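Side-chain contacts in L-glyceraldehyde 3-phosphate reductase (Clostridium beijerinckii, PDB 6HG6), which probably reduces aldehydes, furfural among them, with NADPH as the hydride donor, as an aldo-keto reductase built on a TIM barrel: residues F199-E204 with M323-I328; E47-A52 with G78-D83. All blocks are in the same frame, centred on the assembly; numbering follows the deposited sequence.

Contact 1 (F199-E204 with M323-I328); sequences FDRTIE and MMIDEI. With EDO (1,2-ethanediol), chain H.
Arg-201 reaches from the loop after strand 189-195 to the C-terminal helix and closes on one carboxylate oxygen of Asp-326 with both terminal nitrogens. NH1 of Arg-201 hydrogen-bonds OD1 of Asp-326 at 2.8 Å and NH2 of Arg-201 does so at 3.0 Å, together a salt bridge; the oxygen sits at the end of the guanidinium, practically in its plane. The carboxylate does not return this alignment. Its plane is turned 50° from that of the guanidinium, with NH1 arriving on the anti side of OD1 and NH2 from well above the carboxylate plane, both on one face. Because both nitrogens choose OD1, the grip is forked on one atom rather than the side-by-side pairing of two nitrogens with two oxygens. The second oxygen is reached through water 1, which donates to OD2 of Asp-326 at 2.7 Å and accepts only weakly from NH2 of Arg-201.

A second acid helps to hold the arginine. OE1 of Glu-204 takes NH2 of Arg-201 at 3.1 Å through its syn lone pair, along a nearly straight bond (165°). NE is tied to the carbonyl of Ile-198, so the flat head is fixed along much of its edge, and a bend at chi2 (-51°) helps steer the chain toward the helix. Arginine suits this place because its planar donors can serve two acids in different directions. Glu-204 is positioned in turn by Tyr-196, whose hydroxyl bonds OE2, while Trp-285 of helix 278-286 packs against Arg-201 and Glu-204. Arg-201 itself sits inside an Asx turn, in which Asp-200 OD1 accepts the backbone N of Thr-202 at 3.1 Å and also its OG1. The three-residue salt-bridge network ties a loop at the C-terminal end of a TIM-barrel strand to the closing helix 319-329.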
loop_
_atom_site.group_PDB
_atom_site.type_symbol
_atom_site.label_atom_id
_atom_site.label_comp_id
_atom_site.label_asym_id
_atom_site.label_seq_id
_atom_site.Cartn_x
_atom_site.Cartn_y
_atom_site.Cartn_z
ATOM N N PHE A 199 14.057 -3.912 -7.522
ATOM C CA PHE A 199 14.042 -5.118 -8.401
ATOM C C PHE A 199 12.785 -5.220 -9.282
ATOM O O PHE A 199 12.758 -6.101 -10.182
ATOM C CB PHE A 199 14.220 -6.386 -7.570
ATOM C CG PHE A 199 15.623 -6.592 -7.076
ATOM C CD1 PHE A 199 16.692 -6.485 -7.941
ATOM C CD2 PHE A 199 15.868 -6.860 -5.742
ATOM C CE1 PHE A 199 17.988 -6.684 -7.493
ATOM C CE2 PHE A 199 17.167 -7.064 -5.292
ATOM C CZ PHE A 199 18.225 -6.931 -6.159
ATOM N N ASP A 200 11.805 -4.347 -9.120
ATOM C CA ASP A 200 10.584 -4.392 -9.952
ATOM C C ASP A 200 10.286 -2.993 -10.482
ATOM O O ASP A 200 9.681 -2.190 -9.757
ATOM C CB ASP A 200 9.413 -4.996 -9.186
ATOM C CG ASP A 200 8.227 -5.232 -10.089
ATOM O OD1 ASP A 200 8.241 -4.742 -11.234
ATOM O OD2 ASP A 200 7.304 -5.917 -9.642
ATOM N N ARG A 201 10.658 -2.757 -11.734
ATOM C CA ARG A 201 10.513 -1.440 -12.393
ATOM C C ARG A 201 9.273 -1.400 -13.274
ATOM O O ARG A 201 9.227 -0.545 -14.183
ATOM C CB ARG A 201 11.768 -1.180 -13.224
ATOM C CG ARG A 201 13.057 -1.275 -12.425
ATOM C CD ARG A 201 13.067 -0.443 -11.146
ATOM N NE ARG A 201 14.419 -0.412 -10.589
ATOM C CZ ARG A 201 15.377 0.473 -10.876
ATOM N NH1 ARG A 201 16.559 0.341 -10.308
ATOM N NH2 ARG A 201 15.183 1.473 -11.721
ATOM N N THR A 202 8.324 -2.318 -13.089
ATOM C CA THR A 202 7.124 -2.407 -13.945
ATOM C C THR A 202 6.493 -1.026 -14.160
ATOM O O THR A 202 6.240 -0.687 -15.337
ATOM C CB THR A 202 6.082 -3.391 -13.396
ATOM O OG1 THR A 202 6.723 -4.657 -13.380
ATOM C CG2 THR A 202 4.827 -3.467 -14.251
ATOM N N ILE A 203 6.293 -0.240 -13.110
ATOM C CA ILE A 203 5.555 1.059 -13.240
ATOM C C ILE A 203 6.410 2.095 -13.996
ATOM O O ILE A 203 5.845 3.121 -14.410
ATOM C CB ILE A 203 5.043 1.595 -11.878
ATOM C CG1 ILE A 203 6.169 2.050 -10.948
ATOM C CG2 ILE A 203 4.124 0.599 -11.186
ATOM C CD1 ILE A 203 5.658 2.841 -9.762
ATOM N N GLU A 204 7.712 1.860 -14.159
ATOM C CA GLU A 204 8.608 2.767 -14.927
ATOM C C GLU A 204 8.456 2.438 -16.422
ATOM O O GLU A 204 8.849 3.281 -17.248
ATOM C CB GLU A 204 10.064 2.606 -14.474
ATOM C CG GLU A 204 10.353 3.029 -13.039
ATOM C CD GLU A 204 11.790 2.833 -12.549
ATOM O OE1 GLU A 204 12.630 2.295 -13.319
ATOM O OE2 GLU A 204 12.097 3.223 -11.405
ATOM N N MET A 323 22.716 5.820 -10.403
ATOM C CA MET A 323 23.202 5.096 -11.601
ATOM C C MET A 323 23.803 3.746 -11.164
ATOM O O MET A 323 23.733 2.758 -11.995
ATOM C CB MET A 323 24.237 5.916 -12.362
ATOM C CG MET A 323 25.576 5.800 -11.761
ATOM S SD MET A 323 26.781 4.813 -12.667
ATOM C CE MET A 323 25.765 3.754 -13.684
ATOM N N MET A 324 24.335 3.661 -9.914
ATOM C CA MET A 324 24.904 2.385 -9.416
ATOM C C MET A 324 23.762 1.407 -9.114
ATOM O O MET A 324 23.853 0.221 -9.471
ATOM C CB MET A 324 25.732 2.614 -8.154
ATOM C CG MET A 324 27.051 3.276 -8.486
ATOM S SD MET A 324 27.804 3.722 -6.729
ATOM C CE MET A 324 28.544 1.863 -6.635
ATOM N N ILE A 325 22.714 1.905 -8.474
ATOM C CA ILE A 325 21.552 1.058 -8.098
ATOM C C ILE A 325 20.888 0.509 -9.379
ATOM O O ILE A 325 20.304 -0.615 -9.392
ATOM C CB ILE A 325 20.557 1.837 -7.234
ATOM C CG1 ILE A 325 21.133 2.055 -5.837
ATOM C CG2 ILE A 325 19.249 1.091 -7.204
ATOM C CD1 ILE A 325 20.358 3.053 -5.012
ATOM N N ASP A 326 20.773 1.377 -10.390
ATOM C CA ASP A 326 20.218 0.958 -11.701
ATOM C C ASP A 326 21.140 -0.066 -12.384
ATOM O O ASP A 326 20.656 -1.130 -12.827
ATOM C CB ASP A 326 20.019 2.153 -12.619
ATOM C CG ASP A 326 18.794 2.970 -12.249
ATOM O OD1 ASP A 326 17.993 2.537 -11.301
ATOM O OD2 ASP A 326 18.605 4.014 -12.922
ATOM N N GLU A 327 22.431 0.186 -12.434
ATOM C CA GLU A 327 23.311 -0.756 -13.163
ATOM C C GLU A 327 23.287 -2.126 -12.445
ATOM O O GLU A 327 23.328 -3.208 -13.182
ATOM C CB GLU A 327 24.694 -0.126 -13.351
ATOM C CG GLU A 327 25.551 -0.894 -14.347
ATOM C CD GLU A 327 26.281 -2.090 -13.771
ATOM O OE1 GLU A 327 26.953 -2.825 -14.585
ATOM O OE2 GLU A 327 26.245 -2.252 -12.504
ATOM N N ILE A 328 23.222 -2.098 -11.087
ATOM C CA ILE A 328 23.299 -3.315 -10.224
ATOM C C ILE A 328 21.992 -4.106 -10.327
ATOM O O ILE A 328 22.056 -5.333 -10.395
ATOM C CB ILE A 328 23.600 -2.969 -8.748
ATOM C CG1 ILE A 328 25.015 -2.433 -8.515
ATOM C CG2 ILE A 328 23.344 -4.171 -7.859
ATOM C CD1 ILE A 328 25.205 -1.835 -7.124
HETATM C C1 EDO H . 6.228 5.874 -19.892
HETATM O O1 EDO H . 5.057 6.411 -20.502
HETATM C C2 EDO H . 6.346 4.403 -20.083
HETATM O O2 EDO H . 6.683 3.716 -18.891
HETATM O O HOH W 1 15.933 4.292 -13.101
#

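Contact 2 (E47-A52 with G78-D83); sequences ELCFTA and GRILRD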
loop_
_atom_site.group_PDB
_atom_site.type_symbol
_atom_site.label_atom_id
_atom_site.label_comp_id
_atom_site.label_asym_id
_atom_site.label_seq_id
_atom_site.Cartn_x
_atom_site.Cartn_y
_atom_site.Cartn_z
ATOM N N GLU A 47 -0.371 -4.760 18.853
ATOM C CA GLU A 47 0.906 -4.051 19.097
ATOM C C GLU A 47 1.448 -3.520 17.786
ATOM O O GLU A 47 2.028 -2.413 17.791
ATOM C CB GLU A 47 1.915 -4.937 19.833
ATOM C CG GLU A 47 1.503 -5.142 21.257
ATOM C CD GLU A 47 1.337 -3.854 22.061
ATOM O OE1 GLU A 47 2.217 -2.969 21.933
ATOM O OE2 GLU A 47 0.311 -3.729 22.805
ATOM N N LEU A 48 1.267 -4.236 16.684
ATOM C CA LEU A 48 1.789 -3.748 15.386
ATOM C C LEU A 48 1.018 -2.480 14.990
ATOM O O LEU A 48 1.656 -1.491 14.587
ATOM C CB LEU A 48 1.658 -4.808 14.287
ATOM C CG LEU A 48 2.637 -5.965 14.363
ATOM C CD1 LEU A 48 2.316 -6.999 13.279
ATOM C CD2 LEU A 48 4.044 -5.457 14.209
ATOM N N CYS A 49 -0.293 -2.499 15.134
ATOM C CA CYS A 49 -1.148 -1.337 14.779
ATOM C C CYS A 49 -0.820 -0.150 15.683
ATOM O O CYS A 49 -0.685 0.939 15.160
ATOM C CB CYS A 49 -2.618 -1.691 14.862
ATOM S SG CYS A 49 -3.097 -2.811 13.520
ATOM N N PHE A 50 -0.740 -0.374 16.982
ATOM C CA PHE A 50 -0.442 0.658 17.979
ATOM C C PHE A 50 0.934 1.244 17.662
ATOM O O PHE A 50 1.099 2.480 17.722
ATOM C CB PHE A 50 -0.466 0.087 19.396
ATOM C CG PHE A 50 -1.801 -0.470 19.831
ATOM C CD1 PHE A 50 -2.988 -0.069 19.241
ATOM C CD2 PHE A 50 -1.855 -1.270 20.966
ATOM C CE1 PHE A 50 -4.207 -0.591 19.660
ATOM C CE2 PHE A 50 -3.072 -1.753 21.416
ATOM C CZ PHE A 50 -4.240 -1.390 20.782
ATOM N N THR A 51 1.928 0.394 17.384
ATOM C CA THR A 51 3.288 0.875 17.051
ATOM C C THR A 51 3.214 1.748 15.796
ATOM O O THR A 51 3.788 2.831 15.809
ATOM C CB THR A 51 4.275 -0.281 16.869
ATOM O OG1 THR A 51 4.252 -1.013 18.092
ATOM C CG2 THR A 51 5.658 0.223 16.557
ATOM N N ALA A 52 2.478 1.327 14.775
ATOM C CA ALA A 52 2.359 2.060 13.509
ATOM C C ALA A 52 1.797 3.465 13.797
ATOM O O ALA A 52 2.425 4.475 13.435
ATOM C CB ALA A 52 1.475 1.316 12.562
ATOM N N GLY A 78 -11.122 -5.164 12.419
ATOM C CA GLY A 78 -12.421 -4.743 12.967
ATOM C C GLY A 78 -12.417 -4.845 14.480
ATOM O O GLY A 78 -12.950 -3.969 15.158
ATOM N N ARG A 79 -11.849 -5.918 15.018
ATOM C CA ARG A 79 -11.761 -6.121 16.470
ATOM C C ARG A 79 -10.803 -5.090 17.076
ATOM O O ARG A 79 -11.077 -4.595 18.178
ATOM C CB ARG A 79 -11.321 -7.542 16.792
ATOM C CG ARG A 79 -11.357 -7.855 18.269
ATOM C CD ARG A 79 -10.913 -9.309 18.455
ATOM N NE ARG A 79 -10.749 -9.623 19.853
ATOM C CZ ARG A 79 -10.102 -10.706 20.300
ATOM N NH1 ARG A 79 -9.543 -11.557 19.444
ATOM N NH2 ARG A 79 -9.993 -10.901 21.604
ATOM N N ILE A 80 -9.696 -4.795 16.413
ATOM C CA ILE A 80 -8.739 -3.803 16.957
ATOM C C ILE A 80 -9.429 -2.420 16.995
ATOM O O ILE A 80 -9.261 -1.672 18.006
ATOM C CB ILE A 80 -7.470 -3.845 16.106
ATOM C CG1 ILE A 80 -6.748 -5.188 16.307
ATOM C CG2 ILE A 80 -6.572 -2.651 16.469
ATOM C CD1 ILE A 80 -5.721 -5.467 15.258
ATOM N N LEU A 81 -10.199 -2.114 15.968
ATOM C CA LEU A 81 -10.984 -0.851 15.917
ATOM C C LEU A 81 -11.973 -0.819 17.074
ATOM O O LEU A 81 -11.896 0.104 17.906
ATOM C CB LEU A 81 -11.718 -0.723 14.585
ATOM C CG LEU A 81 -10.824 -0.329 13.434
ATOM C CD1 LEU A 81 -11.525 -0.629 12.128
ATOM C CD2 LEU A 81 -10.419 1.138 13.552
ATOM N N ARG A 82 -12.768 -1.866 17.219
ATOM C CA ARG A 82 -13.806 -1.920 18.269
ATOM C C ARG A 82 -13.148 -1.772 19.645
ATOM O O ARG A 82 -13.701 -1.078 20.511
ATOM C CB ARG A 82 -14.560 -3.244 18.079
ATOM C CG ARG A 82 -15.645 -3.593 19.078
ATOM C CD ARG A 82 -16.595 -4.654 18.505
ATOM N NE ARG A 82 -15.971 -5.754 17.749
ATOM C CZ ARG A 82 -15.961 -5.905 16.399
ATOM N NH1 ARG A 82 -15.330 -6.937 15.867
ATOM N NH2 ARG A 82 -16.556 -5.048 15.576
ATOM N N ASP A 83 -12.034 -2.455 19.883
ATOM C CA ASP A 83 -11.456 -2.542 21.233
ATOM C C ASP A 83 -10.629 -1.301 21.584
ATOM O O ASP A 83 -10.575 -0.968 22.765
ATOM C CB ASP A 83 -10.555 -3.769 21.335
ATOM C CG ASP A 83 -11.293 -5.100 21.363
ATOM O OD1 ASP A 83 -12.560 -5.072 21.360
ATOM O OD2 ASP A 83 -10.572 -6.173 21.408
#
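Ile-80 points toward helix 42-54 and divides its two branches between neighbouring residues there. Its longer arm ends in CD1, which meets SG of Cys-49 at 4.1 Å; its short branch, CG2, faces Phe-50, whose ring atom CE1 is 4.5 Å away. The division follows from the first torsion: with chi1 at -68°, CG1 stands beside the backbone N and CG2 beside the carbonyl carbon, and the chain then extends at chi2 (164°) to carry CD1 to the cysteine. A beta-branched residue suits the place, since one side chain can fill two directions at once.

Cys-49 also points toward the opposite helix. The cysteine side chain is short and its sulfur polarisable, and it packs here as an apolar group, resting against the methyl end of Ile-80 with Phe-36 and Phe-77 also packed on the cysteine. Phe-50 starts off beside the interface, but the side chain is long enough to bring its ring toward helix 72-85, and the methyl approaches it obliquely. Tyr-3, from the N-terminal segment, stacks on this ring. The contacts are van der Waals ones, without hydrogen bonds between the segments, and the nearest CA atoms, those of Cys-49 and Ile-80, are 8.3 Å apart.

Ile-80 is further enclosed by Tyr-42, Met-45 and Lys-46 of helix 42-54. Toward the surface the chemistry becomes polar: Arg-79 makes a cation-pi contact with Tyr-42, and its NE has a long salt bridge, 3.8 Å, to OD2 of Asp-83 one turn further along its own helix. On helix 42-54, Thr-51 turns its hydroxyl back to the backbone, OG1 lying 2.6 Å from O of Glu-47. Such apolar packing between consecutive helices, each following a barrel strand, is characteristic of the outer helical layer of the TIM barrel.

How the contacts relate
The two contacts lie on opposite sides of the chain's centre, with their own centres 35 Å apart, and they share no helix. Contact 2 is buried and apolar: it joins the first two barrel-layer helices, close in sequence, through shape and sulfur-methyl or methyl-ring packing. Contact 1 is partly exposed and works by charge, bringing the loop after the sixth barrel strand to the C-terminal helix more than a hundred residues later. The partly exposed contact relies on directed charged bonds and a bridging water, the buried one on undirected apolar packing. Neither touches NADPH, whose nearest approach is about 11 Å from the Cys-49 side chain and about 14 Å from that of Arg-201.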